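Local coordinates for protein ABC transporter (Caldanaerobius, PDB 4G68) that probably serves as the extracellular solute-binding component of an ABC transporter, capturing xylose-containing oligosaccharides for uptake during xylan utilization, at residues I63-W68 with P120-T125; K222-G227 with H428-A433; Y230-A235 with P414-Y419. One frame throughout, in Å; residues are numbered along the deposited sequence.

The three contacts fall into two groups on either side of a bound glycan. Interaction 1 pairs the first strand of the modelled chain, 64-69, with the parallel strand 122-126; its centre lies about 29 Å from the centres of both other contacts, and its nearest atoms are about 7 Å from interaction 3 and 11 Å from interaction 2. Interactions 2 and 3 have centres about 10 Å apart, share helix 225-239 and touch: His428 NE2 lies 2.6 Å from Asp232 OD1, a probable hydrogen bond. Both reach the same xylopyranose, interaction 2 through Trp225 and interaction 3 through Asp417, Ala415 and Ile418. The Gln124 side chain of interaction 1 is about 4 Å from a different xylopyranose.

Interaction 1. Residues I63-W68 with P120-T125; sequences ITLTFW and PDIFQT
Backbone hydrogen bonds join Thr66, Trp68, Ile122 and Gln124 into a parallel ladder: Ile122 N donates to Thr66 O, Trp68 N to Ile122 O and Gln124 N to Trp68 O, each at 3.0 Å. The strand axes diverge by only 12°.

Side chains add two bonds where 120-125 enters the sheet. Thr66 N donates to Asp121 OD2 (2.9 Å) on the anti lone pair of that oxygen, while Asp121 N reaches Thr66 OG1 at 2.9 Å. The threonine hydroxyl sits between its own backbone N and carbonyl carbon (chi1 48°), which points it at the amide of Asp121, just before the second strand. A water bridges Thr64 O and Asp121 OD2, and the other carboxylate oxygen is taken by Ser353.

Apolar contacts cover both faces. Pro120 sets the CB-CG-CD side of its ring over the Trp68 indole, CD 3.4 Å from the six-membered-ring centroid in a CH-pi contact. On the face bearing Phe67 and Ile122, Ile122 CG2 meets Phe67 CD1 at 3.7 Å, with Leu347 of strand 341-349 packing against both.

Helix 103-115 covers the Trp68 and Phe123 face, and such parallel strands with helical connections form the alpha/beta core typical of periplasmic-binding-protein folds.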
# COMPACT_ATOMS: atom_id res chain seq x y z
N ILE A 63 33.91 5.34 3.55
CA ILE A 63 32.74 5.99 2.89
C ILE A 63 31.52 5.72 3.77
O ILE A 63 31.38 4.59 4.34
CB ILE A 63 32.67 5.40 1.41
CG1 ILE A 63 33.66 6.12 0.48
CG2 ILE A 63 31.30 5.24 0.74
CD1 ILE A 63 33.95 7.53 0.87
N THR A 64 30.64 6.72 3.90
CA THR A 64 29.37 6.53 4.56
C THR A 64 28.21 6.94 3.65
O THR A 64 28.04 8.11 3.27
CB THR A 64 29.25 7.21 5.95
OG1 THR A 64 30.28 6.67 6.84
CG2 THR A 64 27.88 6.85 6.56
N LEU A 65 27.37 5.96 3.34
CA LEU A 65 26.18 6.18 2.53
C LEU A 65 25.00 6.53 3.46
O LEU A 65 24.81 5.91 4.51
CB LEU A 65 25.82 4.84 1.86
CG LEU A 65 26.82 4.25 0.84
CD1 LEU A 65 26.35 2.83 0.54
CD2 LEU A 65 26.93 5.08 -0.41
N THR A 66 24.16 7.45 3.03
CA THR A 66 22.90 7.65 3.75
C THR A 66 21.74 6.87 3.08
O THR A 66 21.71 6.73 1.83
CB THR A 66 22.47 9.12 3.68
OG1 THR A 66 22.56 9.63 2.33
CG2 THR A 66 23.44 9.95 4.56
N PHE A 67 20.82 6.42 3.93
CA PHE A 67 19.62 5.62 3.51
C PHE A 67 18.43 6.11 4.29
O PHE A 67 18.44 6.09 5.53
CB PHE A 67 19.86 4.15 3.84
CG PHE A 67 18.67 3.24 3.70
CD1 PHE A 67 17.83 3.31 2.56
CD2 PHE A 67 18.48 2.23 4.63
CE1 PHE A 67 16.78 2.41 2.38
CE2 PHE A 67 17.39 1.32 4.48
CZ PHE A 67 16.55 1.42 3.35
N TRP A 68 17.37 6.49 3.55
CA TRP A 68 16.12 6.86 4.24
C TRP A 68 15.03 5.84 3.97
O TRP A 68 14.91 5.34 2.85
CB TRP A 68 15.61 8.22 3.83
CG TRP A 68 16.54 9.39 4.10
CD1 TRP A 68 17.74 9.41 4.84
CD2 TRP A 68 16.34 10.73 3.63
NE1 TRP A 68 18.30 10.70 4.79
CE2 TRP A 68 17.48 11.52 4.10
CE3 TRP A 68 15.33 11.36 2.92
CZ2 TRP A 68 17.58 12.92 3.82
CZ3 TRP A 68 15.46 12.73 2.59
CH2 TRP A 68 16.54 13.50 3.06
N PRO A 120 19.20 11.52 -0.01
CA PRO A 120 20.22 10.60 0.43
C PRO A 120 20.73 9.76 -0.72
O PRO A 120 20.19 9.81 -1.85
CB PRO A 120 19.51 9.72 1.45
CG PRO A 120 18.11 9.65 0.86
CD PRO A 120 17.84 11.07 0.39
N ASP A 121 21.83 9.07 -0.46
CA ASP A 121 22.33 8.11 -1.45
C ASP A 121 21.28 7.11 -1.88
O ASP A 121 21.13 6.85 -3.10
CB ASP A 121 23.58 7.39 -0.93
CG ASP A 121 24.70 8.31 -0.69
OD1 ASP A 121 25.28 8.82 -1.68
OD2 ASP A 121 25.03 8.52 0.49
N ILE A 122 20.53 6.60 -0.93
CA ILE A 122 19.50 5.54 -1.19
C ILE A 122 18.24 5.91 -0.48
O ILE A 122 18.29 6.28 0.69
CB ILE A 122 19.91 4.20 -0.63
CG1 ILE A 122 21.33 3.86 -1.19
CG2 ILE A 122 18.87 3.09 -1.00
CD1 ILE A 122 21.99 2.67 -0.50
N PHE A 123 17.10 5.81 -1.15
CA PHE A 123 15.85 6.17 -0.52
C PHE A 123 14.76 5.19 -0.92
O PHE A 123 14.72 4.72 -2.09
CB PHE A 123 15.44 7.68 -0.83
CG PHE A 123 15.25 7.98 -2.28
CD1 PHE A 123 13.95 7.89 -2.86
CD2 PHE A 123 16.30 8.45 -3.06
CE1 PHE A 123 13.75 8.21 -4.21
CE2 PHE A 123 16.11 8.79 -4.41
CZ PHE A 123 14.83 8.72 -4.98
N GLN A 124 13.87 4.93 0.02
CA GLN A 124 12.69 4.14 -0.23
C GLN A 124 11.68 4.99 -0.98
O GLN A 124 11.66 6.20 -0.82
CB GLN A 124 12.11 3.67 1.08
CG GLN A 124 10.87 2.80 0.99
CD GLN A 124 10.30 2.38 2.34
OE1 GLN A 124 10.92 2.58 3.37
NE2 GLN A 124 9.14 1.69 2.32
N THR A 125 10.89 4.38 -1.87
CA THR A 125 9.97 5.17 -2.64
C THR A 125 8.82 4.24 -3.04
O THR A 125 8.86 3.03 -2.76
CB THR A 125 10.63 5.78 -3.90
OG1 THR A 125 9.74 6.71 -4.47
CG2 THR A 125 10.95 4.71 -4.96
O HOH W 1 26.95 9.82 1.84

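Interaction 2. Residues K222-G227 with H428-A433. With XYP (beta-D-xylopyranose), chain D.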
# COMPACT_ATOMS: atom_id res chain seq x y z
N LYS A 222 -7.60 10.43 8.86
CA LYS A 222 -6.87 11.70 8.94
C LYS A 222 -5.89 12.05 7.83
O LYS A 222 -5.91 13.17 7.32
CB LYS A 222 -6.15 11.81 10.32
CG LYS A 222 -5.66 13.25 10.61
CD LYS A 222 -4.99 13.25 12.00
CE LYS A 222 -3.96 14.37 12.18
NZ LYS A 222 -4.58 15.72 12.19
N ASP A 223 -5.09 11.08 7.43
CA ASP A 223 -4.11 11.22 6.39
C ASP A 223 -4.63 10.90 4.98
O ASP A 223 -3.89 11.00 4.01
CB ASP A 223 -2.81 10.47 6.72
CG ASP A 223 -2.12 11.00 7.93
OD1 ASP A 223 -1.75 12.22 7.95
OD2 ASP A 223 -1.91 10.18 8.86
N GLU A 224 -5.93 10.57 4.89
CA GLU A 224 -6.71 10.50 3.66
C GLU A 224 -6.45 9.28 2.77
O GLU A 224 -7.42 8.68 2.22
CB GLU A 224 -6.55 11.80 2.85
CG GLU A 224 -7.05 13.03 3.67
CD GLU A 224 -7.29 14.26 2.79
OE1 GLU A 224 -6.79 14.33 1.65
OE2 GLU A 224 -7.98 15.22 3.32
N TRP A 225 -5.21 8.85 2.65
CA TRP A 225 -4.93 7.73 1.78
C TRP A 225 -5.57 6.37 2.28
O TRP A 225 -5.99 5.60 1.47
CB TRP A 225 -3.42 7.64 1.49
CG TRP A 225 -2.61 7.23 2.66
CD1 TRP A 225 -1.93 8.04 3.59
CD2 TRP A 225 -2.45 5.85 3.14
NE1 TRP A 225 -1.37 7.30 4.58
CE2 TRP A 225 -1.65 5.94 4.36
CE3 TRP A 225 -2.93 4.56 2.69
CZ2 TRP A 225 -1.26 4.79 5.09
CZ3 TRP A 225 -2.55 3.41 3.48
CH2 TRP A 225 -1.73 3.54 4.66
N PRO A 226 -5.71 6.16 3.61
CA PRO A 226 -6.32 4.85 3.98
C PRO A 226 -7.77 4.70 3.58
O PRO A 226 -8.17 3.63 3.09
CB PRO A 226 -6.21 4.84 5.50
CG PRO A 226 -4.97 5.71 5.79
CD PRO A 226 -5.14 6.83 4.80
N GLY A 227 -8.53 5.77 3.71
CA GLY A 227 -9.94 5.77 3.24
C GLY A 227 -10.02 5.73 1.71
O GLY A 227 -10.92 5.14 1.14
N HIS A 428 -7.61 13.83 -5.46
CA HIS A 428 -8.40 12.60 -5.19
C HIS A 428 -8.47 12.29 -3.73
O HIS A 428 -9.56 12.03 -3.22
CB HIS A 428 -7.78 11.42 -6.01
CG HIS A 428 -8.45 10.11 -5.81
ND1 HIS A 428 -9.79 9.95 -6.00
CD2 HIS A 428 -7.96 8.90 -5.39
CE1 HIS A 428 -10.12 8.67 -5.76
NE2 HIS A 428 -8.98 8.01 -5.38
N LYS A 429 -7.34 12.37 -2.99
CA LYS A 429 -7.35 12.12 -1.53
C LYS A 429 -8.32 13.12 -0.82
O LYS A 429 -9.09 12.70 0.02
CB LYS A 429 -5.95 12.34 -0.95
CG LYS A 429 -5.04 11.18 -1.27
CD LYS A 429 -3.57 11.48 -0.93
CE LYS A 429 -3.31 11.79 0.53
NZ LYS A 429 -1.89 12.27 0.61
N ASP A 430 -8.26 14.41 -1.19
CA ASP A 430 -9.10 15.38 -0.49
C ASP A 430 -10.62 15.22 -0.87
O ASP A 430 -11.50 15.31 -0.03
CB ASP A 430 -8.67 16.79 -0.95
CG ASP A 430 -7.33 17.25 -0.39
OD1 ASP A 430 -6.68 16.60 0.45
OD2 ASP A 430 -6.85 18.26 -0.96
N LEU A 431 -10.90 14.90 -2.11
CA LEU A 431 -12.31 14.74 -2.58
C LEU A 431 -12.92 13.47 -1.99
O LEU A 431 -14.09 13.49 -1.61
CB LEU A 431 -12.41 14.73 -4.09
CG LEU A 431 -12.23 16.14 -4.70
CD1 LEU A 431 -12.32 16.06 -6.23
CD2 LEU A 431 -13.27 17.11 -4.17
N VAL A 432 -12.12 12.40 -1.88
CA VAL A 432 -12.56 11.21 -1.17
C VAL A 432 -12.79 11.51 0.32
O VAL A 432 -13.79 11.03 0.95
CB VAL A 432 -11.62 9.99 -1.43
CG1 VAL A 432 -12.01 8.84 -0.53
CG2 VAL A 432 -11.77 9.53 -2.88
N ALA A 433 -11.94 12.36 0.90
CA ALA A 433 -12.15 12.69 2.31
C ALA A 433 -13.53 13.47 2.47
O ALA A 433 -14.28 13.22 3.41
CB ALA A 433 -10.95 13.50 2.76
C1 XYP D . 1.43 3.53 1.45
C2 XYP D . 1.42 5.01 1.09
C3 XYP D . 0.07 5.33 0.44
C4 XYP D . -0.29 4.34 -0.69
C5 XYP D . -0.05 2.86 -0.28
O2 XYP D . 1.69 5.78 2.25
O3 XYP D . 0.16 6.69 -0.05
O4 XYP D . -1.64 4.49 -1.14
O5 XYP D . 1.23 2.71 0.32
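Glu224 reaches across to Lys429, Asp430 and Ala433, joining the N-terminus of helix 225-239 to the side of helix 422-436 in this solute-binding-protein fold; the glutamate itself is the N-cap residue of the first helix. Its CB packs 3.9 Å from Lys429 CB. From there CG stands anti to the carbonyl carbon (chi1 -61°), directing the chain toward the second helix, where CG lies 4.0 Å from Ala433 CB. The chain continues extended, and its carboxylate divides between two neighbours: OE2 comes to 3.5 Å from Ala433 CB, whereas OE1 settles beside the Lys429 backbone and meets Asp430 OD1 at only 2.6 Å. With the two carboxylate planes turned 83° against each other, so short an oxygen-oxygen approach suggests that one of the acids probably holds a proton. Gln426 NE2 donates a hydrogen bond to Asp430 OD1, which probably helps to hold that carboxylate in place.

Lys429 bends at its third side-chain torsion and lays CE 3.6 Å from Asp223 O; its ammonium is near Glu224 but does not contact the carboxylate. Trp225, which follows Glu224, turns its indole away from helix 422-436 and into the glycan pocket, with NE1 bonded to Asp104. Pro226 CD covers one face of this indole, and on the opposite face the xylopyranose ring brings C3 to 3.7 Å from Trp225 CD2.

Interaction 3. Residues Y230-A235 with P414-Y419. With XYP (beta-D-xylopyranose), chain D.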
# COMPACT_ATOMS: atom_id res chain seq x y z
N TYR A 230 -10.44 2.47 0.10
CA TYR A 230 -11.81 1.95 0.02
C TYR A 230 -12.47 2.43 -1.31
O TYR A 230 -13.09 1.61 -2.06
CB TYR A 230 -12.66 2.46 1.18
CG TYR A 230 -12.43 1.85 2.52
CD1 TYR A 230 -13.49 1.20 3.18
CD2 TYR A 230 -11.21 2.04 3.18
CE1 TYR A 230 -13.30 0.63 4.48
CE2 TYR A 230 -10.98 1.52 4.49
CZ TYR A 230 -12.03 0.83 5.10
OH TYR A 230 -11.85 0.31 6.36
N TYR A 231 -12.37 3.73 -1.58
CA TYR A 231 -13.00 4.25 -2.82
C TYR A 231 -12.36 3.50 -4.03
O TYR A 231 -13.06 2.96 -4.92
CB TYR A 231 -12.78 5.78 -2.98
CG TYR A 231 -13.34 6.17 -4.31
CD1 TYR A 231 -14.68 6.54 -4.40
CD2 TYR A 231 -12.58 6.13 -5.46
CE1 TYR A 231 -15.27 6.83 -5.62
CE2 TYR A 231 -13.13 6.45 -6.72
CZ TYR A 231 -14.47 6.79 -6.76
OH TYR A 231 -15.04 7.04 -7.97
N ASP A 232 -11.02 3.43 -4.07
CA ASP A 232 -10.36 2.94 -5.29
C ASP A 232 -10.78 1.49 -5.51
O ASP A 232 -11.02 1.08 -6.67
CB ASP A 232 -8.83 3.02 -5.15
CG ASP A 232 -8.30 4.44 -5.07
OD1 ASP A 232 -9.04 5.41 -5.26
OD2 ASP A 232 -7.12 4.58 -4.79
N MSE A 233 -10.92 0.70 -4.44
CA MSE A 233 -11.46 -0.70 -4.57
C MSE A 233 -12.84 -0.73 -5.02
O MSE A 233 -13.15 -1.56 -5.88
CB MSE A 233 -11.26 -1.54 -3.28
CG MSE A 233 -12.18 -2.78 -3.29
SE MSE A 233 -11.64 -4.01 -4.72
CE MSE A 233 -9.97 -4.11 -3.74
N ILE A 234 -13.66 0.08 -4.44
CA ILE A 234 -15.07 0.01 -4.85
C ILE A 234 -15.16 0.43 -6.37
O ILE A 234 -15.94 -0.17 -7.18
CB ILE A 234 -15.91 0.94 -3.96
CG1 ILE A 234 -15.99 0.39 -2.53
CG2 ILE A 234 -17.35 1.02 -4.48
CD1 ILE A 234 -16.61 1.42 -1.58
N ALA A 235 -14.41 1.47 -6.77
CA ALA A 235 -14.38 1.86 -8.19
C ALA A 235 -13.87 0.74 -9.09
O ALA A 235 -14.31 0.60 -10.24
CB ALA A 235 -13.50 3.09 -8.41
N PRO A 414 -2.34 0.04 -9.01
CA PRO A 414 -1.84 0.63 -7.75
C PRO A 414 -2.85 1.61 -7.18
O PRO A 414 -3.66 2.19 -7.95
CB PRO A 414 -0.61 1.41 -8.19
CG PRO A 414 -0.09 0.58 -9.35
CD PRO A 414 -1.34 0.19 -10.08
N ALA A 415 -2.78 1.82 -5.87
CA ALA A 415 -3.66 2.86 -5.26
C ALA A 415 -3.47 4.18 -5.97
O ALA A 415 -2.36 4.47 -6.45
CB ALA A 415 -3.28 2.99 -3.82
N TRP A 416 -4.53 4.98 -6.10
CA TRP A 416 -4.49 6.03 -7.05
C TRP A 416 -3.49 7.11 -6.66
O TRP A 416 -3.05 7.87 -7.52
CB TRP A 416 -5.88 6.67 -7.22
CG TRP A 416 -6.86 5.75 -7.91
CD1 TRP A 416 -6.83 4.33 -8.06
CD2 TRP A 416 -8.11 6.17 -8.53
NE1 TRP A 416 -7.97 3.91 -8.70
CE2 TRP A 416 -8.78 4.97 -8.99
CE3 TRP A 416 -8.73 7.42 -8.71
CZ2 TRP A 416 -10.03 5.02 -9.67
CZ3 TRP A 416 -9.97 7.45 -9.36
CH2 TRP A 416 -10.59 6.28 -9.83
N ASP A 417 -3.16 7.27 -5.37
CA ASP A 417 -2.19 8.31 -4.97
C ASP A 417 -0.71 7.88 -5.17
O ASP A 417 0.18 8.72 -4.92
CB ASP A 417 -2.37 8.73 -3.52
CG ASP A 417 -2.04 7.58 -2.52
OD1 ASP A 417 -2.00 6.37 -2.92
OD2 ASP A 417 -1.79 7.91 -1.31
N ILE A 418 -0.48 6.66 -5.67
CA ILE A 418 0.82 6.23 -6.13
C ILE A 418 0.80 6.24 -7.68
O ILE A 418 1.81 6.31 -8.32
CB ILE A 418 1.08 4.72 -5.74
CG1 ILE A 418 1.10 4.51 -4.29
CG2 ILE A 418 2.34 4.13 -6.40
CD1 ILE A 418 1.41 3.05 -3.91
N TYR A 419 -0.36 6.07 -8.27
CA TYR A 419 -0.41 5.99 -9.72
C TYR A 419 -0.43 7.40 -10.26
O TYR A 419 0.35 7.72 -11.20
CB TYR A 419 -1.69 5.23 -10.16
CG TYR A 419 -1.62 4.92 -11.65
CD1 TYR A 419 -1.18 3.68 -12.07
CD2 TYR A 419 -2.00 5.86 -12.61
CE1 TYR A 419 -1.07 3.38 -13.42
CE2 TYR A 419 -1.90 5.58 -13.98
CZ TYR A 419 -1.47 4.32 -14.35
OH TYR A 419 -1.33 3.99 -15.70
C1 XYP D . 1.43 3.53 1.45
C2 XYP D . 1.42 5.01 1.09
C3 XYP D . 0.07 5.33 0.44
C4 XYP D . -0.29 4.34 -0.69
C5 XYP D . -0.05 2.86 -0.28
O2 XYP D . 1.69 5.78 2.25
O3 XYP D . 0.16 6.69 -0.05
O4 XYP D . -1.64 4.49 -1.14
O5 XYP D . 1.23 2.71 0.32
O HOH W 2 -9.65 1.53 -9.12
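Asp232 and Trp416 form the close-fitting part of this contact. The carboxylate stacks over one face of the indole, their planes only 16° apart, with Asp232 OD1 3.5 Å from Trp416 CD2. Asp232 OD2 accepts Trp416 N at 2.9 Å in a nearly straight bond (168° at the hydrogen), although the donor approaches from above the carboxylate plane. Trp416 CG lies anti to the carbonyl carbon (chi1 -70°), folding the indole back over the aspartate that holds its own amide. The remaining oxygen, Asp232 OD1, is bonded to His428, whose ring also stacks on Trp416.

Between the two segments the contacts of the six-membered ring are fewer, although Phe259 and Leu248 also lie against Trp416. Tyr231 presents its edge to the indole face in a T-shaped pair, centroids 5.8 Å apart, while Ala235 CB comes no nearer than 4.2 Å to Trp416 CZ2. At the pyrrole edge a water accepts from Trp416 NE1 and donates to Asp232 O. Were an alanine to replace Trp416, the Asp232 carboxylate would probably lose the surface it stacks on, and a gap would be likely to open beside Tyr231.

The contact joins helix 225-239 to the short helix 416-419, with Ala415 at its N-cap, in the glycan pocket of this solute-binding protein. Trp416 points toward helix 225-239, but the following aspartate turns to the sugar: xylopyranose O4 donates to Asp417 OD1 and O3 to Asp417 OD2, each at 2.6 Å. Ile418 touches the same sugar more loosely, its CG1 3.9 Å from xylopyranose C4.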